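Protein synthesis inhibitor I (Hordeum vulgare, PDB 4FBC) belongs to the ribosome-inactivating proteins of plants and acts as an inhibitor of protein synthesis. Local coordinates at residues E101-P104 with G105-P108; A238-E241 with K242-V245; K271-E274 with L275-A278. The protein carries 3 engineered substitutions. One frame throughout, in Å; residues are numbered along the deposited sequence.

Overall arrangement
Contacts 1, 2 and 3 follow one another along the chain. None nests in another or crosses it. Contact 1 (101-108) turns the chain between strand 99-101 and strand 111-112, the last two strands of the mixed sheet, and passes near the bound adenosine monophosphate. Contact 2 (238-245) closes a small loop between helix 214-225 and helix 248-254. It lies on the other side of the chain's centre, its centre about 35 Å from that of contact 1. Contact 3 (271-278) closes no loop and forms turns of helix 269-278 near the C terminus. Its nearest atoms are about 18 Å from contact 1 and about 21 Å from contact 2.

Contact 1 (E101-P104 with G105-P108); sequences ELTP and GLIP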
ATOM      1  N   GLU A 101      14.106   8.237  -4.720  1.00 18.83           N
ATOM      2  CA  GLU A 101      12.799   8.207  -5.368  1.00 19.53           C
ATOM      3  C   GLU A 101      12.710   7.121  -6.438  1.00 20.28           C
ATOM      4  O   GLU A 101      13.721   6.692  -7.003  1.00 19.24           O
ATOM      5  CB  GLU A 101      12.458   9.568  -5.965  1.00 18.63           C
ATOM      6  CG  GLU A 101      13.424  10.026  -7.038  1.00 19.14           C
ATOM      7  CD  GLU A 101      13.110  11.429  -7.522  1.00 25.70           C
ATOM      8  OE1 GLU A 101      12.025  11.960  -7.172  1.00 23.11           O
ATOM      9  OE2 GLU A 101      13.946  11.987  -8.262  1.00 25.11           O
ATOM     10  N   LEU A 102      11.482   6.690  -6.711  1.00 17.66           N
ATOM     11  CA  LEU A 102      11.220   5.612  -7.653  1.00 16.68           C
ATOM     12  C   LEU A 102      10.698   6.157  -8.975  1.00 20.06           C
ATOM     13  O   LEU A 102      10.389   5.394  -9.902  1.00 19.06           O
ATOM     14  CB  LEU A 102      10.209   4.629  -7.057  1.00 20.48           C
ATOM     15  CG  LEU A 102      10.773   3.859  -5.870  1.00 18.36           C
ATOM     16  CD1 LEU A 102       9.648   3.263  -5.030  1.00 19.94           C
ATOM     17  CD2 LEU A 102      11.688   2.761  -6.382  1.00 21.60           C
ATOM     18  N   THR A 103      10.605   7.481  -9.048  1.00 17.71           N
ATOM     19  CA  THR A 103      10.201   8.177 -10.267  1.00 19.25           C
ATOM     20  C   THR A 103      11.133   9.373 -10.441  1.00 24.22           C
ATOM     21  O   THR A 103      11.233  10.205  -9.545  1.00 24.17           O
ATOM     22  CB  THR A 103       8.748   8.689 -10.164  1.00 22.15           C
ATOM     23  OG1 THR A 103       7.852   7.588  -9.940  1.00 21.22           O
ATOM     24  CG2 THR A 103       8.342   9.409 -11.445  1.00 22.89           C
ATOM     25  N   PRO A 104      11.835   9.453 -11.584  1.00 22.23           N
ATOM     26  CA  PRO A 104      12.787  10.557 -11.778  1.00 24.02           C
ATOM     27  C   PRO A 104      12.068  11.906 -11.803  1.00 26.72           C
ATOM     28  O   PRO A 104      11.080  12.054 -12.527  1.00 27.58           O
ATOM     29  CB  PRO A 104      13.402  10.256 -13.152  1.00 25.99           C
ATOM     30  CG  PRO A 104      13.161   8.767 -13.377  1.00 22.95           C
ATOM     31  CD  PRO A 104      11.835   8.503 -12.711  1.00 22.30           C
ATOM     32  N   GLY A 105      12.534  12.858 -10.999  1.00 22.53           N
ATOM     33  CA  GLY A 105      11.988  14.204 -11.003  1.00 26.94           C
ATOM     34  C   GLY A 105      10.721  14.438 -10.195  1.00 24.21           C
ATOM     35  O   GLY A 105      10.175  15.541 -10.215  1.00 26.81           O
ATOM     36  N   LEU A 106      10.258  13.430  -9.459  1.00 24.47           N
ATOM     37  CA  LEU A 106       8.999  13.572  -8.720  1.00 21.42           C
ATOM     38  C   LEU A 106       9.159  14.295  -7.376  1.00 26.01           C
ATOM     39  O   LEU A 106       8.413  15.235  -7.074  1.00 27.15           O
ATOM     40  CB  LEU A 106       8.327  12.201  -8.512  1.00 24.55           C
ATOM     41  CG  LEU A 106       6.964  12.189  -7.806  1.00 27.01           C
ATOM     42  CD1 LEU A 106       5.920  12.979  -8.593  1.00 23.54           C
ATOM     43  CD2 LEU A 106       6.482  10.753  -7.552  1.00 22.22           C
ATOM     44  N   ILE A 107      10.115  13.845  -6.567  1.00 22.20           N
ATOM     45  CA  ILE A 107      10.305  14.398  -5.226  1.00 23.32           C
ATOM     46  C   ILE A 107      11.430  15.429  -5.186  1.00 24.59           C
ATOM     47  O   ILE A 107      12.566  15.123  -5.541  1.00 24.69           O
ATOM     48  CB  ILE A 107      10.594  13.287  -4.185  1.00 25.86           C
ATOM     49  CG1 ILE A 107       9.481  12.237  -4.207  1.00 21.83           C
ATOM     50  CG2 ILE A 107      10.769  13.883  -2.788  1.00 22.55           C
ATOM     51  CD1 ILE A 107       9.735  11.033  -3.283  1.00 21.84           C
ATOM     52  N   PRO A 108      11.115  16.656  -4.733  1.00 25.49           N
ATOM     53  CA  PRO A 108      12.122  17.718  -4.615  1.00 26.34           C
ATOM     54  C   PRO A 108      13.366  17.276  -3.840  1.00 26.40           C
ATOM     55  O   PRO A 108      13.261  16.831  -2.693  1.00 26.28           O
ATOM     56  CB  PRO A 108      11.382  18.814  -3.834  1.00 28.47           C
ATOM     57  CG  PRO A 108       9.943  18.597  -4.164  1.00 27.67           C
ATOM     58  CD  PRO A 108       9.782  17.102  -4.286  1.00 24.03           C
TER
HETATM   59  O   HOH W   1      13.372  14.691  -8.134  1.00 25.00           O
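This is a local contact round a turn, in which the carboxylate of Glu101 binds backbone N-H groups of Gly105 and Ile107. It sits in the loop that leaves strand 99-101 and leads to strand 111-112. Each carboxylate oxygen has its own backbone donor. OE1 takes the N-H of Ile107 at 2.8 Å from N, almost straight and nearly along the C-O axis. OE2 takes the N-H of Gly105 at 3.2 Å from N, but from above the carboxylate plane, 51° out of it. The side chain reaches inward because CG stands between the backbone N and the carbonyl carbon (chi1 62°) and the chain then runs extended. A water adds a third link: it donates to Glu101 OE2 at 2.8 Å and to Ile107 O at 2.7 Å. Two bonds and a bridging water thus hold the buried carboxylate, and these donors should help to stabilise its negative charge. Ile107 lies alongside, its CD1 4.1 Å from Glu101 CB.

Apolar contact is smaller. Thr103 CB meets Leu106 CB at 3.9 Å, and the two side chains cross obliquely. Thr103 OG1 turns to another partner, the carboxylate of Glu90, a residue of the adenosine monophosphate pocket. Outside the loop, backbone bonds join Glu101 to Thr111 and Val113. The turn itself is closed by a weak bond from Leu106 N to Thr103 O, 3.4 Å long. It is a type II beta turn from Thr103 to Leu106, with Pro104 and Gly105 at its corners, in a strand-to-strand connection of the mixed sheet.

Contact 2 (A238-E241 with K242-V245); sequences APIE and KMGV
Ile240 meets Val245 and Met243 across a short turn, and backbone hydrogen bonds do most of the joining. Ile240 and Val245 form a single antiparallel hydrogen-bonded pair. Ile240 N gives a nearly straight bond to Val245 O at 2.8 Å, and Val245 N returns a longer one to Ile240 O at 3.3 Å. Ile240 O also accepts from Met243 N at 3.0 Å. The two donors reach this oxygen from opposite faces of its carbonyl plane, so it is gripped on both sides. Gly244 N bonds to Glu241 O, three residues back, at 3.0 Å, as in a 3-10 turn. Gly244, at positive phi (75°), and Val245 both face Ile240. This is a G1 beta bulge, which has its glycine at this position.

The apolar part is the pair Ile240 and Met243. Their side chains lie side by side and point the same way. The branch methyl CG2 of Ile240 does most of the touching: it is 3.6 Å from Met243 CG and 3.7 Å from Met243 SD. It stands anti to the backbone N, while CG1 lies beside that N (chi1 -54°). The methionine is extended beyond CG and runs past this methyl, while Ile240 CD1 comes within 4.0 Å of SD.

The carboxylate of Glu241 forms a salt bridge through OE2 with Arg246, just past the turn.

The loop lies between helix 214-225 and helix 248-254. Leu217 of the first helix is touched by Ile240, Met243 and Val245. Val245 also packs on Ala251 and Thr254 of the second. Met243 touches Ala209 of helix 205-211, where Gln210 binds its carbonyl oxygen.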
ATOM      1  N   ALA A 238     -20.424  -8.572  -9.391  1.00 21.67           N
ATOM      2  CA  ALA A 238     -19.908  -9.345 -10.516  1.00 21.39           C
ATOM      3  C   ALA A 238     -18.646 -10.093 -10.099  1.00 21.95           C
ATOM      4  O   ALA A 238     -17.614  -9.473  -9.844  1.00 20.59           O
ATOM      5  CB  ALA A 238     -19.622  -8.432 -11.703  1.00 21.71           C
ATOM      6  N   PRO A 239     -18.719 -11.434 -10.050  1.00 23.21           N
ATOM      7  CA  PRO A 239     -17.598 -12.246  -9.553  1.00 20.29           C
ATOM      8  C   PRO A 239     -16.279 -11.980 -10.264  1.00 21.41           C
ATOM      9  O   PRO A 239     -16.237 -11.674 -11.464  1.00 24.07           O
ATOM     10  CB  PRO A 239     -18.039 -13.684  -9.857  1.00 23.87           C
ATOM     11  CG  PRO A 239     -19.518 -13.630  -9.922  1.00 26.78           C
ATOM     12  CD  PRO A 239     -19.861 -12.265 -10.471  1.00 25.16           C
ATOM     13  N   ILE A 240     -15.194 -12.102  -9.512  1.00 17.57           N
ATOM     14  CA  ILE A 240     -13.862 -12.040 -10.093  1.00 19.10           C
ATOM     15  C   ILE A 240     -13.186 -13.349  -9.687  1.00 20.25           C
ATOM     16  O   ILE A 240     -12.525 -13.439  -8.646  1.00 18.92           O
ATOM     17  CB  ILE A 240     -13.076 -10.803  -9.601  1.00 19.24           C
ATOM     18  CG1 ILE A 240     -13.877  -9.519  -9.843  1.00 20.78           C
ATOM     19  CG2 ILE A 240     -11.725 -10.703 -10.294  1.00 18.28           C
ATOM     20  CD1 ILE A 240     -13.164  -8.256  -9.355  1.00 20.12           C
ATOM     21  N   GLU A 241     -13.388 -14.370 -10.514  1.00 25.23           N
ATOM     22  CA  GLU A 241     -12.999 -15.734 -10.175  1.00 23.57           C
ATOM     23  C   GLU A 241     -11.508 -15.872  -9.897  1.00 19.50           C
ATOM     24  O   GLU A 241     -11.086 -16.650  -9.033  1.00 22.09           O
ATOM     25  CB  GLU A 241     -13.408 -16.680 -11.305  1.00 27.37           C
ATOM     26  CG  GLU A 241     -13.803 -18.046 -10.810  1.00 40.76           C
ATOM     27  CD  GLU A 241     -14.913 -17.970  -9.781  1.00 39.78           C
ATOM     28  OE1 GLU A 241     -15.938 -17.298 -10.052  1.00 41.74           O
ATOM     29  OE2 GLU A 241     -14.752 -18.574  -8.697  1.00 42.84           O
ATOM     30  N   LYS A 242     -10.711 -15.116 -10.638  1.00 18.72           N
ATOM     31  CA  LYS A 242      -9.263 -15.185 -10.533  1.00 21.36           C
ATOM     32  C   LYS A 242      -8.771 -14.722  -9.157  1.00 18.50           C
ATOM     33  O   LYS A 242      -7.702 -15.135  -8.696  1.00 19.82           O
ATOM     34  CB  LYS A 242      -8.644 -14.329 -11.639  1.00 25.25           C
ATOM     35  CG  LYS A 242      -7.255 -14.750 -12.059  1.00 34.58           C
ATOM     36  CD  LYS A 242      -6.709 -13.802 -13.126  1.00 38.90           C
ATOM     37  CE  LYS A 242      -5.191 -13.874 -13.204  1.00 40.27           C
ATOM     38  NZ  LYS A 242      -4.641 -12.986 -14.276  1.00 47.09           N
ATOM     39  N   MET A 243      -9.549 -13.850  -8.518  1.00 17.64           N
ATOM     40  CA  MET A 243      -9.232 -13.369  -7.173  1.00 15.67           C
ATOM     41  C   MET A 243      -9.833 -14.235  -6.074  1.00 17.28           C
ATOM     42  O   MET A 243      -9.580 -14.004  -4.880  1.00 18.38           O
ATOM     43  CB  MET A 243      -9.762 -11.948  -6.994  1.00 16.47           C
ATOM     44  CG  MET A 243      -9.100 -10.938  -7.888  1.00 14.60           C
ATOM     45  SD  MET A 243      -9.787  -9.323  -7.506  1.00 17.43           S
ATOM     46  CE  MET A 243      -8.913  -8.295  -8.687  1.00 18.82           C
ATOM     47  N   GLY A 244     -10.648 -15.212  -6.466  1.00 16.89           N
ATOM     48  CA  GLY A 244     -11.351 -16.053  -5.507  1.00 17.08           C
ATOM     49  C   GLY A 244     -12.518 -15.317  -4.862  1.00 17.44           C
ATOM     50  O   GLY A 244     -13.034 -15.733  -3.822  1.00 16.18           O
ATOM     51  N   VAL A 245     -12.938 -14.224  -5.491  1.00 16.84           N
ATOM     52  CA  VAL A 245     -13.958 -13.348  -4.928  1.00 15.88           C
ATOM     53  C   VAL A 245     -15.225 -13.412  -5.755  1.00 17.96           C
ATOM     54  O   VAL A 245     -15.309 -12.809  -6.827  1.00 19.58           O
ATOM     55  CB  VAL A 245     -13.450 -11.888  -4.875  1.00 13.63           C
ATOM     56  CG1 VAL A 245     -14.544 -10.950  -4.345  1.00 16.70           C
ATOM     57  CG2 VAL A 245     -12.210 -11.796  -4.019  1.00 16.35           C
TER

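Contact 3 (K271-E274 with L275-A278); sequences KALE and LFHA
The His277 ring has Leu273 O over one face, 3.0 Å above its plane and offset toward the rim. ND1 and CG are the ring atoms closest to that oxygen, ND1 at 3.1 Å, but the angle is too poor for a hydrogen bond. The ring sits there because CG stands anti to the carbonyl carbon (chi1 -63°), which folds the side chain back over the preceding turn of the helix. The same oxygen does accept a proper bond, from His277 N at 2.9 Å. It is therefore held by the backbone of His277 and covered by its ring. The Phe276 ring meets Leu273 obliquely and loosely, CD2 to CD2 at 4.4 Å. Its CG is anti to the backbone N (chi1 -178°), and the ring leads away from 271-274. The side chain also touches Asn41.

On another side of the helix, Leu275 turns back on Lys271. Its CG lies 3.3 Å from Lys271 O, an oxygen that also accepts the N-H of Leu275. Lys271 and Glu274, one turn apart, form a salt bridge: NZ is 2.6 Å from OE1 and meets it from above the carboxylate plane. The side chain of Glu274 is extended to meet it.

Ala272 touches Pro54 and Phe260, and Leu275 touches Ala43, so these residues pack against the rest of the chain. Beyond the last turn, Ser279 OG binds Phe276 O.

The backbone bonds repeat regularly. Phe276 N binds Ala272 O at 2.9 Å, and Ala278 N binds Glu274 O at 3.0 Å. These backbone i to i+4 bonds, with a salt bridge between residues three apart, are characteristic of an alpha-helix, here the last helix of the chain.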
ATOM      1  N   LYS A 271     -17.853  15.336  -5.705  1.00 16.49           N
ATOM      2  CA  LYS A 271     -18.777  15.157  -4.588  1.00 17.90           C
ATOM      3  C   LYS A 271     -18.136  14.377  -3.434  1.00 14.36           C
ATOM      4  O   LYS A 271     -18.333  14.723  -2.272  1.00 15.53           O
ATOM      5  CB  LYS A 271     -20.091  14.506  -5.037  1.00 17.17           C
ATOM      6  CG  LYS A 271     -21.219  14.646  -4.004  1.00 23.67           C
ATOM      7  CD  LYS A 271     -21.501  16.130  -3.725  1.00 25.82           C
ATOM      8  CE  LYS A 271     -22.691  16.354  -2.796  1.00 32.11           C
ATOM      9  NZ  LYS A 271     -23.108  17.807  -2.789  1.00 27.39           N
ATOM     10  N   ALA A 272     -17.351  13.345  -3.739  1.00 14.58           N
ATOM     11  CA  ALA A 272     -16.707  12.585  -2.666  1.00 16.07           C
ATOM     12  C   ALA A 272     -15.673  13.430  -1.933  1.00 16.39           C
ATOM     13  O   ALA A 272     -15.477  13.272  -0.728  1.00 16.05           O
ATOM     14  CB  ALA A 272     -16.064  11.295  -3.212  1.00 13.09           C
ATOM     15  N   LEU A 273     -15.011  14.339  -2.651  1.00 13.91           N
ATOM     16  CA  LEU A 273     -14.034  15.204  -2.008  1.00 16.21           C
ATOM     17  C   LEU A 273     -14.773  16.243  -1.164  1.00 13.56           C
ATOM     18  O   LEU A 273     -14.300  16.635  -0.093  1.00 15.30           O
ATOM     19  CB  LEU A 273     -13.114  15.873  -3.043  1.00 17.92           C
ATOM     20  CG  LEU A 273     -11.983  14.993  -3.599  1.00 13.42           C
ATOM     21  CD1 LEU A 273     -11.220  15.723  -4.698  1.00 18.09           C
ATOM     22  CD2 LEU A 273     -11.044  14.625  -2.474  1.00 15.63           C
ATOM     23  N   GLU A 274     -15.934  16.678  -1.641  1.00 13.97           N
ATOM     24  CA  GLU A 274     -16.764  17.606  -0.876  1.00 15.06           C
ATOM     25  C   GLU A 274     -17.178  16.975   0.450  1.00 14.85           C
ATOM     26  O   GLU A 274     -17.049  17.600   1.512  1.00 12.98           O
ATOM     27  CB  GLU A 274     -17.996  18.018  -1.679  1.00 15.69           C
ATOM     28  CG  GLU A 274     -19.027  18.773  -0.873  1.00 17.68           C
ATOM     29  CD  GLU A 274     -20.202  19.205  -1.715  1.00 21.87           C
ATOM     30  OE1 GLU A 274     -21.359  19.058  -1.258  1.00 21.46           O
ATOM     31  OE2 GLU A 274     -19.963  19.692  -2.839  1.00 17.80           O
ATOM     32  N   LEU A 275     -17.642  15.730   0.394  1.00 14.95           N
ATOM     33  CA  LEU A 275     -18.014  15.022   1.625  1.00 15.81           C
ATOM     34  C   LEU A 275     -16.809  14.778   2.539  1.00 15.88           C
ATOM     35  O   LEU A 275     -16.921  14.909   3.758  1.00 15.47           O
ATOM     36  CB  LEU A 275     -18.740  13.712   1.310  1.00 15.31           C
ATOM     37  CG  LEU A 275     -20.019  13.840   0.477  1.00 15.49           C
ATOM     38  CD1 LEU A 275     -20.668  12.487   0.243  1.00 22.47           C
ATOM     39  CD2 LEU A 275     -21.022  14.803   1.101  1.00 19.64           C
ATOM     40  N   PHE A 276     -15.668  14.431   1.950  1.00 13.79           N
ATOM     41  CA  PHE A 276     -14.418  14.255   2.688  1.00 13.79           C
ATOM     42  C   PHE A 276     -14.075  15.528   3.452  1.00 18.35           C
ATOM     43  O   PHE A 276     -13.794  15.490   4.653  1.00 17.71           O
ATOM     44  CB  PHE A 276     -13.294  13.880   1.710  1.00 17.27           C
ATOM     45  CG  PHE A 276     -11.957  13.633   2.352  1.00 16.36           C
ATOM     46  CD1 PHE A 276     -11.801  12.658   3.331  1.00 17.22           C
ATOM     47  CD2 PHE A 276     -10.830  14.331   1.923  1.00 15.14           C
ATOM     48  CE1 PHE A 276     -10.560  12.413   3.893  1.00 18.20           C
ATOM     49  CE2 PHE A 276      -9.585  14.091   2.481  1.00 21.10           C
ATOM     50  CZ  PHE A 276      -9.448  13.123   3.470  1.00 18.63           C
ATOM     51  N   HIS A 277     -14.113  16.668   2.772  1.00 14.32           N
ATOM     52  CA  HIS A 277     -13.776  17.915   3.449  1.00 17.07           C
ATOM     53  C   HIS A 277     -14.772  18.276   4.550  1.00 16.59           C
ATOM     54  O   HIS A 277     -14.382  18.779   5.612  1.00 21.14           O
ATOM     55  CB  HIS A 277     -13.624  19.051   2.431  1.00 16.98           C
ATOM     56  CG  HIS A 277     -12.507  18.822   1.465  1.00 17.83           C
ATOM     57  ND1 HIS A 277     -12.570  19.211   0.144  1.00 18.30           N
ATOM     58  CD2 HIS A 277     -11.302  18.228   1.629  1.00 17.98           C
ATOM     59  CE1 HIS A 277     -11.451  18.860  -0.467  1.00 21.75           C
ATOM     60  NE2 HIS A 277     -10.667  18.259   0.411  1.00 18.31           N
ATOM     61  N   ALA A 278     -16.045  18.000   4.302  1.00 14.88           N
ATOM     62  CA  ALA A 278     -17.107  18.354   5.238  1.00 16.40           C
ATOM     63  C   ALA A 278     -17.011  17.500   6.496  1.00 19.14           C
ATOM     64  O   ALA A 278     -17.521  17.875   7.550  1.00 16.38           O
ATOM     65  CB  ALA A 278     -18.459  18.181   4.585  1.00 16.40           C
TER